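Local atomic coordinates of NAD-dependent aldehyde dehydrogenase (Burkholderia multivorans, PDB entry 5UJU), a protein that probably oxidises aldehydes to carboxylic acids with NAD+ as the electron acceptor. Residues S134-Y139 / T250-R255; K44-S49 / M151-G156; S123-A128 / R255-E260. All coordinates share one frame; numbering follows the deposited sequence.

Contact 1 (S134-Y139 / T250-R255)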
loop_
_atom_site.group_PDB
_atom_site.type_symbol
_atom_site.label_atom_id
_atom_site.label_comp_id
_atom_site.label_asym_id
_atom_site.label_seq_id
_atom_site.Cartn_x
_atom_site.Cartn_y
_atom_site.Cartn_z
ATOM N N SER A 134 -25.431 -2.702 20.463
ATOM C CA SER A 134 -24.998 -1.305 20.460
ATOM C C SER A 134 -25.192 -0.652 21.817
ATOM O O SER A 134 -24.378 0.182 22.229
ATOM C CB SER A 134 -25.744 -0.511 19.387
ATOM O OG SER A 134 -25.245 -0.806 18.097
ATOM N N PHE A 135 -26.276 -0.991 22.518
ATOM C CA PHE A 135 -26.510 -0.378 23.821
ATOM C C PHE A 135 -25.485 -0.855 24.842
ATOM O O PHE A 135 -24.946 -0.050 25.604
ATOM C CB PHE A 135 -27.930 -0.659 24.296
ATOM C CG PHE A 135 -28.954 0.257 23.688
ATOM C CD1 PHE A 135 -29.089 1.563 24.143
ATOM C CD2 PHE A 135 -29.786 -0.186 22.672
ATOM C CE1 PHE A 135 -30.026 2.415 23.586
ATOM C CE2 PHE A 135 -30.729 0.653 22.117
ATOM C CZ PHE A 135 -30.846 1.958 22.572
ATOM N N GLU A 136 -25.211 -2.168 24.881
ATOM C CA GLU A 136 -24.172 -2.678 25.773
ATOM C C GLU A 136 -22.822 -2.040 25.469
ATOM O O GLU A 136 -22.084 -1.651 26.383
ATOM C CB GLU A 136 -24.073 -4.199 25.644
ATOM C CG GLU A 136 -22.885 -4.793 26.366
ATOM C CD GLU A 136 -22.705 -6.289 26.090
ATOM O OE1 GLU A 136 -23.426 -6.830 25.240
ATOM O OE2 GLU A 136 -21.850 -6.909 26.740
ATOM N N ILE A 137 -22.483 -1.932 24.185
ATOM C CA ILE A 137 -21.235 -1.297 23.775
ATOM C C ILE A 137 -21.245 0.202 24.111
ATOM O O ILE A 137 -20.232 0.761 24.553
ATOM C CB ILE A 137 -21.000 -1.561 22.277
ATOM C CG1 ILE A 137 -20.732 -3.059 22.047
ATOM C CG2 ILE A 137 -19.845 -0.724 21.735
ATOM C CD1 ILE A 137 -20.695 -3.472 20.582
ATOM N N ALA A 138 -22.385 0.868 23.945
ATOM C CA ALA A 138 -22.438 2.298 24.260
ATOM C C ALA A 138 -22.065 2.560 25.716
ATOM O O ALA A 138 -21.252 3.447 26.012
ATOM C CB ALA A 138 -23.825 2.856 23.956
ATOM N N TYR A 139 -22.648 1.796 26.643
ATOM C CA TYR A 139 -22.318 1.981 28.054
ATOM C C TYR A 139 -20.848 1.684 28.340
ATOM O O TYR A 139 -20.217 2.372 29.153
ATOM C CB TYR A 139 -23.231 1.117 28.929
ATOM C CG TYR A 139 -24.607 1.726 29.084
ATOM C CD1 TYR A 139 -24.777 2.900 29.806
ATOM C CD2 TYR A 139 -25.733 1.129 28.523
ATOM C CE1 TYR A 139 -26.027 3.478 29.957
ATOM C CE2 TYR A 139 -26.994 1.697 28.674
ATOM C CZ TYR A 139 -27.131 2.876 29.392
ATOM O OH TYR A 139 -28.369 3.460 29.552
ATOM N N THR A 250 -16.335 -6.653 21.724
ATOM C CA THR A 250 -16.206 -6.866 20.284
ATOM C C THR A 250 -15.532 -8.206 19.974
ATOM O O THR A 250 -16.000 -8.978 19.125
ATOM C CB THR A 250 -15.407 -5.715 19.657
ATOM O OG1 THR A 250 -16.071 -4.456 19.897
ATOM C CG2 THR A 250 -15.303 -5.925 18.164
ATOM N N VAL A 251 -14.411 -8.482 20.634
ATOM C CA VAL A 251 -13.718 -9.745 20.413
ATOM C C VAL A 251 -14.615 -10.926 20.778
ATOM O O VAL A 251 -14.673 -11.920 20.047
ATOM C CB VAL A 251 -12.394 -9.774 21.194
ATOM C CG1 VAL A 251 -11.822 -11.194 21.173
ATOM C CG2 VAL A 251 -11.397 -8.772 20.585
ATOM N N ARG A 252 -15.332 -10.833 21.903
ATOM C CA ARG A 252 -16.243 -11.907 22.307
ATOM C C ARG A 252 -17.247 -12.223 21.202
ATOM O O ARG A 252 -17.476 -13.391 20.861
ATOM C CB ARG A 252 -16.969 -11.510 23.600
ATOM C CG ARG A 252 -17.971 -12.553 24.152
ATOM C CD ARG A 252 -19.001 -11.899 25.110
ATOM N NE ARG A 252 -20.034 -11.131 24.408
ATOM C CZ ARG A 252 -20.649 -10.054 24.900
ATOM N NH1 ARG A 252 -20.347 -9.593 26.108
ATOM N NH2 ARG A 252 -21.575 -9.433 24.182
ATOM N N ILE A 253 -17.863 -11.187 20.634
ATOM C CA ILE A 253 -18.870 -11.395 19.601
ATOM C C ILE A 253 -18.232 -11.946 18.330
ATOM O O ILE A 253 -18.783 -12.850 17.687
ATOM C CB ILE A 253 -19.647 -10.088 19.352
ATOM C CG1 ILE A 253 -20.484 -9.738 20.591
ATOM C CG2 ILE A 253 -20.545 -10.228 18.147
ATOM C CD1 ILE A 253 -21.215 -8.367 20.509
ATOM N N ALA A 254 -17.045 -11.440 17.964
ATOM C CA ALA A 254 -16.328 -11.982 16.812
ATOM C C ALA A 254 -16.059 -13.476 16.977
ATOM O O ALA A 254 -16.255 -14.255 16.039
ATOM C CB ALA A 254 -14.999 -11.253 16.611
ATOM N N ARG A 255 -15.604 -13.882 18.164
ATOM C CA ARG A 255 -15.277 -15.280 18.426
ATOM C C ARG A 255 -16.516 -16.162 18.370
ATOM O O ARG A 255 -16.452 -17.307 17.910
ATOM C CB ARG A 255 -14.599 -15.392 19.789
ATOM C CG ARG A 255 -13.217 -14.743 19.829
ATOM C CD ARG A 255 -12.642 -14.760 21.229
ATOM N NE ARG A 255 -12.430 -16.121 21.729
ATOM C CZ ARG A 255 -11.314 -16.814 21.527
ATOM N NH1 ARG A 255 -10.322 -16.290 20.820
ATOM N NH2 ARG A 255 -11.192 -18.036 22.015
#
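Glu136 and Arg252 reach toward each other from two separate helices and meet in a two-pronged salt bridge. The firmer prong runs from Arg252 NH1 to Glu136 OE2 at 3.1 Å, with the N-H pointing well at the oxygen (166°). It arrives on the syn side of the carboxylate, slightly out of that group's plane, while OE2 itself lies close to the guanidinium plane. The second prong, Arg252 NH2 to Glu136 OE1, is weak at 3.4 Å although nearly straight. The two flat groups thus meet edge on, their planes turned 28° apart. Glu136 gets there by an extended chain, whereas Arg252 bends at chi3 (76°) to bring its guanidinium round. Arg252 was modelled in two conformers and the geometry is that of one, so the details of the pairing are doubtful.

In fold terms, the bridge spans helix 134-145 and helix 245-260, the latter being the connection in a beta-alpha-beta unit between the parallel neighbouring strands 234-238 and 268-270.

Among other polar partners, His61 NE2 is hydrogen-bonded to Glu136 OE2, so two groups hold this buried oxygen. On the apolar side the isoleucines only approach each other, Ile137 CD1 lying 4.9 Å from Ile253 CD1. Leu130 of helix 97-132 touches both of them.

Contact 2 (K44-S49 / M151-G156)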
loop_
_atom_site.group_PDB
_atom_site.type_symbol
_atom_site.label_atom_id
_atom_site.label_comp_id
_atom_site.label_asym_id
_atom_site.label_seq_id
_atom_site.Cartn_x
_atom_site.Cartn_y
_atom_site.Cartn_z
ATOM N N LYS A 44 -37.995 1.906 18.236
ATOM C CA LYS A 44 -38.485 1.280 17.012
ATOM C C LYS A 44 -37.478 0.287 16.447
ATOM O O LYS A 44 -37.842 -0.829 16.058
ATOM C CB LYS A 44 -38.812 2.354 15.975
ATOM N N VAL A 45 -36.203 0.658 16.429
ATOM C CA VAL A 45 -35.190 -0.163 15.777
ATOM C C VAL A 45 -34.595 -1.201 16.722
ATOM O O VAL A 45 -34.376 -2.352 16.332
ATOM C CB VAL A 45 -34.107 0.764 15.191
ATOM C CG1 VAL A 45 -33.012 -0.046 14.502
ATOM C CG2 VAL A 45 -34.745 1.773 14.237
ATOM N N TYR A 46 -34.311 -0.821 17.967
ATOM C CA TYR A 46 -33.527 -1.654 18.871
ATOM C C TYR A 46 -34.366 -2.309 19.962
ATOM O O TYR A 46 -33.804 -2.903 20.889
ATOM C CB TYR A 46 -32.399 -0.827 19.486
ATOM C CG TYR A 46 -31.376 -0.364 18.469
ATOM C CD1 TYR A 46 -30.343 -1.200 18.074
ATOM C CD2 TYR A 46 -31.456 0.905 17.890
ATOM C CE1 TYR A 46 -29.402 -0.790 17.136
ATOM C CE2 TYR A 46 -30.520 1.325 16.943
ATOM C CZ TYR A 46 -29.496 0.470 16.569
ATOM O OH TYR A 46 -28.555 0.866 15.640
ATOM N N GLY A 47 -35.686 -2.225 19.872
ATOM C CA GLY A 47 -36.558 -2.821 20.872
ATOM C C GLY A 47 -36.880 -1.858 21.996
ATOM O O GLY A 47 -36.094 -0.974 22.347
ATOM N N GLU A 48 -38.074 -2.041 22.575
ATOM C CA GLU A 48 -38.526 -1.167 23.656
ATOM C C GLU A 48 -37.645 -1.288 24.895
ATOM O O GLU A 48 -37.492 -0.316 25.641
ATOM C CB GLU A 48 -39.982 -1.477 24.012
ATOM N N SER A 49 -37.054 -2.460 25.133
ATOM C CA SER A 49 -36.138 -2.649 26.249
ATOM C C SER A 49 -34.678 -2.654 25.806
ATOM O O SER A 49 -33.815 -3.150 26.539
ATOM C CB SER A 49 -36.472 -3.940 26.998
ATOM O OG SER A 49 -36.134 -5.077 26.225
ATOM N N MET A 151 -23.238 10.310 22.249
ATOM C CA MET A 151 -22.046 10.123 21.425
ATOM C C MET A 151 -21.445 8.734 21.623
ATOM O O MET A 151 -20.943 8.121 20.673
ATOM C CB MET A 151 -21.003 11.192 21.743
ATOM C CG MET A 151 -19.687 10.949 21.004
ATOM S SD MET A 151 -18.428 12.214 21.310
ATOM C CE MET A 151 -19.174 13.596 20.457
ATOM N N ALA A 152 -21.456 8.233 22.852
ATOM C CA ALA A 152 -20.929 6.893 23.082
ATOM C C ALA A 152 -21.687 5.870 22.245
ATOM O O ALA A 152 -21.080 4.994 21.623
ATOM C CB ALA A 152 -21.005 6.554 24.568
ATOM N N PHE A 153 -23.009 6.017 22.158
ATOM C CA PHE A 153 -23.811 5.128 21.323
ATOM C C PHE A 153 -23.468 5.289 19.843
ATOM O O PHE A 153 -23.131 4.318 19.163
ATOM C CB PHE A 153 -25.297 5.404 21.564
ATOM C CG PHE A 153 -26.212 4.520 20.763
ATOM C CD1 PHE A 153 -26.604 3.272 21.254
ATOM C CD2 PHE A 153 -26.677 4.927 19.523
ATOM C CE1 PHE A 153 -27.441 2.447 20.514
ATOM C CE2 PHE A 153 -27.517 4.106 18.777
ATOM C CZ PHE A 153 -27.895 2.860 19.271
ATOM N N GLN A 154 -23.543 6.515 19.327
ATOM C CA GLN A 154 -23.315 6.729 17.901
ATOM C C GLN A 154 -21.872 6.429 17.520
ATOM O O GLN A 154 -21.607 5.591 16.649
ATOM C CB GLN A 154 -23.680 8.158 17.519
ATOM C CG GLN A 154 -25.113 8.505 17.776
ATOM C CD GLN A 154 -25.528 9.761 17.035
ATOM O OE1 GLN A 154 -24.681 10.549 16.606
ATOM N NE2 GLN A 154 -26.835 9.943 16.862
ATOM N N ALA A 155 -20.922 7.098 18.174
ATOM C CA ALA A 155 -19.520 6.903 17.820
ATOM C C ALA A 155 -19.021 5.515 18.200
ATOM O O ALA A 155 -18.169 4.954 17.505
ATOM C CB ALA A 155 -18.657 7.983 18.481
ATOM N N GLY A 156 -19.522 4.937 19.292
ATOM C CA GLY A 156 -19.045 3.623 19.674
ATOM C C GLY A 156 -19.764 2.494 18.967
ATOM O O GLY A 156 -19.182 1.426 18.761
#
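Phe153 directs the CZ corner of its ring at one face of Tyr46, landing near the rim instead of over the centre. The closest pair is Phe153 CZ and Tyr46 CE2 at 3.8 Å, with Tyr46 CZ almost as near, 3.9 Å from the same Phe153 CZ. With the planes at 89° and the ring centroids 5.5 Å apart, this is a T-shaped (edge-to-face) pair in which Phe153 supplies the edge and Tyr46 the face. The side chains come from opposite directions and bridge a wide gap, since the CA atoms of Tyr46 and Phe153 are 12.1 Å apart. Phe153 spans its share by placing CG opposite the backbone N (chi1 -179°), which throws the ring outward from its helix. The other face of the Tyr46 ring carries its chain neighbour: Val45 CG1 sits 3.7 Å above the plane, again toward the rim. The tyrosine ring is thus flanked by Phe153 on one face and Val45 on the other, which together limit its rotation.

Tyr46 ends the short helix 43-46, and Gly47 breaks it with a positive phi. The pair joins helix 43-46 to helix 149-156 in the helical part of the aldehyde dehydrogenase fold, where Pro158 touches both rings and Phe135 meets the Phe153 ring. Across the two segments the attraction is weak and uncharged, an aromatic C-H edge against a pi face plus dispersion; the polar hold on Tyr46 comes from Ala38 O and Asn131 ND2, both hydrogen-bonded to its OH.

Contact 3 (S123-A128 / R255-E260)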
loop_
_atom_site.group_PDB
_atom_site.type_symbol
_atom_site.label_atom_id
_atom_site.label_comp_id
_atom_site.label_asym_id
_atom_site.label_seq_id
_atom_site.Cartn_x
_atom_site.Cartn_y
_atom_site.Cartn_z
ATOM N N SER A 123 -17.309 -11.476 8.554
ATOM C CA SER A 123 -17.191 -10.074 8.967
ATOM C C SER A 123 -18.553 -9.389 9.014
ATOM O O SER A 123 -18.867 -8.673 9.973
ATOM C CB SER A 123 -16.233 -9.323 8.046
ATOM O OG SER A 123 -14.905 -9.768 8.260
ATOM N N LEU A 124 -19.380 -9.598 7.988
ATOM C CA LEU A 124 -20.671 -8.916 7.950
ATOM C C LEU A 124 -21.600 -9.427 9.036
ATOM O O LEU A 124 -22.399 -8.658 9.585
ATOM C CB LEU A 124 -21.321 -9.076 6.577
ATOM C CG LEU A 124 -20.489 -8.503 5.427
ATOM C CD1 LEU A 124 -21.066 -8.874 4.045
ATOM C CD2 LEU A 124 -20.334 -7.001 5.582
ATOM N N GLU A 125 -21.510 -10.716 9.357
ATOM C CA GLU A 125 -22.319 -11.266 10.436
ATOM C C GLU A 125 -21.878 -10.720 11.786
ATOM O O GLU A 125 -22.722 -10.406 12.636
ATOM C CB GLU A 125 -22.255 -12.794 10.409
ATOM C CG GLU A 125 -22.944 -13.480 11.583
ATOM C CD GLU A 125 -24.459 -13.299 11.615
ATOM O OE1 GLU A 125 -25.069 -12.976 10.570
ATOM O OE2 GLU A 125 -25.041 -13.494 12.706
ATOM N N ILE A 126 -20.566 -10.615 12.010
ATOM C CA ILE A 126 -20.080 -9.999 13.240
ATOM C C ILE A 126 -20.653 -8.586 13.378
ATOM O O ILE A 126 -21.157 -8.206 14.440
ATOM C CB ILE A 126 -18.542 -9.985 13.276
ATOM C CG1 ILE A 126 -17.973 -11.418 13.332
ATOM C CG2 ILE A 126 -18.044 -9.091 14.433
ATOM C CD1 ILE A 126 -16.467 -11.494 13.106
ATOM N N LEU A 127 -20.611 -7.802 12.290
ATOM C CA LEU A 127 -21.127 -6.426 12.323
ATOM C C LEU A 127 -22.616 -6.386 12.659
ATOM O O LEU A 127 -23.066 -5.514 13.412
ATOM C CB LEU A 127 -20.853 -5.724 10.990
ATOM C CG LEU A 127 -19.358 -5.459 10.754
ATOM C CD1 LEU A 127 -19.098 -4.734 9.445
ATOM C CD2 LEU A 127 -18.836 -4.657 11.917
ATOM N N ALA A 128 -23.393 -7.326 12.113
ATOM C CA ALA A 128 -24.810 -7.386 12.442
ATOM C C ALA A 128 -25.006 -7.599 13.935
ATOM O O ALA A 128 -25.850 -6.947 14.557
ATOM C CB ALA A 128 -25.488 -8.510 11.645
ATOM N N ARG A 255 -15.604 -13.882 18.164
ATOM C CA ARG A 255 -15.277 -15.280 18.426
ATOM C C ARG A 255 -16.516 -16.162 18.370
ATOM O O ARG A 255 -16.452 -17.307 17.910
ATOM C CB ARG A 255 -14.599 -15.392 19.789
ATOM C CG ARG A 255 -13.217 -14.743 19.829
ATOM C CD ARG A 255 -12.642 -14.760 21.229
ATOM N NE ARG A 255 -12.430 -16.121 21.729
ATOM C CZ ARG A 255 -11.314 -16.814 21.527
ATOM N NH1 ARG A 255 -10.322 -16.290 20.820
ATOM N NH2 ARG A 255 -11.192 -18.036 22.015
ATOM N N ASP A 256 -17.648 -15.646 18.847
ATOM C CA ASP A 256 -18.920 -16.353 18.720
ATOM C C ASP A 256 -19.212 -16.698 17.270
ATOM O O ASP A 256 -19.543 -17.845 16.940
ATOM C CB ASP A 256 -20.050 -15.482 19.268
ATOM C CG ASP A 256 -20.096 -15.465 20.770
ATOM O OD1 ASP A 256 -19.402 -16.287 21.407
ATOM O OD2 ASP A 256 -20.840 -14.623 21.311
ATOM N N VAL A 257 -19.121 -15.702 16.391
ATOM C CA VAL A 257 -19.445 -15.901 14.985
ATOM C C VAL A 257 -18.471 -16.886 14.354
ATOM O O VAL A 257 -18.873 -17.801 13.626
ATOM C CB VAL A 257 -19.437 -14.553 14.240
ATOM C CG1 VAL A 257 -19.616 -14.781 12.756
ATOM C CG2 VAL A 257 -20.532 -13.629 14.803
ATOM N N LEU A 258 -17.177 -16.710 14.632
ATOM C CA LEU A 258 -16.169 -17.603 14.068
ATOM C C LEU A 258 -16.394 -19.040 14.524
ATOM O O LEU A 258 -16.337 -19.973 13.714
ATOM C CB LEU A 258 -14.768 -17.121 14.463
ATOM C CG LEU A 258 -14.306 -15.857 13.732
ATOM C CD1 LEU A 258 -13.320 -15.049 14.598
ATOM C CD2 LEU A 258 -13.674 -16.233 12.408
ATOM N N ARG A 259 -16.680 -19.232 15.814
ATOM C CA ARG A 259 -16.940 -20.576 16.325
ATOM C C ARG A 259 -18.165 -21.187 15.653
ATOM O O ARG A 259 -18.130 -22.331 15.185
ATOM C CB ARG A 259 -17.136 -20.518 17.841
ATOM C CG ARG A 259 -17.065 -21.872 18.544
ATOM C CD ARG A 259 -17.387 -21.725 20.034
ATOM N NE ARG A 259 -16.315 -21.083 20.798
ATOM C CZ ARG A 259 -16.317 -19.801 21.150
ATOM N NH1 ARG A 259 -17.331 -19.017 20.800
ATOM N NH2 ARG A 259 -15.310 -19.295 21.851
ATOM N N GLU A 260 -19.256 -20.422 15.574
ATOM C CA GLU A 260 -20.489 -20.933 14.990
ATOM C C GLU A 260 -20.325 -21.236 13.509
ATOM O O GLU A 260 -21.033 -22.100 12.973
ATOM C CB GLU A 260 -21.628 -19.941 15.229
ATOM C CG GLU A 260 -22.010 -19.815 16.701
ATOM C CD GLU A 260 -22.974 -18.668 16.976
ATOM O OE1 GLU A 260 -23.792 -18.349 16.091
ATOM O OE2 GLU A 260 -22.911 -18.088 18.083
#
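Val257 packs against Ile126 and the aliphatic part of Glu125. The CG1 methylene of Ile126 sits against the whole branched end of the valine: Ile126 CG1 lies 3.6 Å from Val257 CB, 3.7 Å from Val257 CG2 and 3.8 Å from Val257 CG1. Glu125 CG, the point where the glutamate chain turns, touches Val257 CG1 at 3.8 Å and, less closely, Val257 CG2 at 4.0 Å. Val257 CG1 stands opposite the backbone N (chi1 174°), and this leaves both methyls facing the two partners together. The helices come close here, the CA atoms of Ile126 and Val257 being 6.2 Å apart.

This is where the long helix 97-132 packs on helix 245-260 of the Rossmann-like domain, the one that binds NAD in aldehyde dehydrogenases. Val122 and Arg129, a turn away on the long helix, also touch Val257, and Phe226 of helix 217-230 touches Ile126.

Further out the contact is bordered by ion pairs. Glu125 bends at chi2 (66°), turning its buried carboxylate toward Lys16 and His17, which hold OE1, and toward Arg129, whose NE pairs with OE2. Arg129 NH2 in turn salt-bridges Glu260 OE1, so one guanidinium ties together two acids whose oxygens, Glu125 OE2 and Glu260 OE1, stay 6.0 Å apart; this probably offsets their mutual repulsion.

Contacts 1 and 3 both use helix 245-260, their ranges overlap at Arg255, and their centres are about 11 Å apart; Ala254 CA lies 3.7 Å from Ile126 CD1, so the two run into one another along that helix. Contact 2 adjoins contact 1, centres about 12 Å apart: Ser134 CB is 3.6 Å from Phe153 CE1, and Phe135 CE2 is 3.4 Å from Tyr46 CB. Contacts 2 and 3 do not touch, their nearest atoms being about 8 Å apart. None of the three includes the sodium ligands Gly348 and Gly458. Met151, in the range of contact 2 but not touching across it, packs on Leu345 and Tyr346.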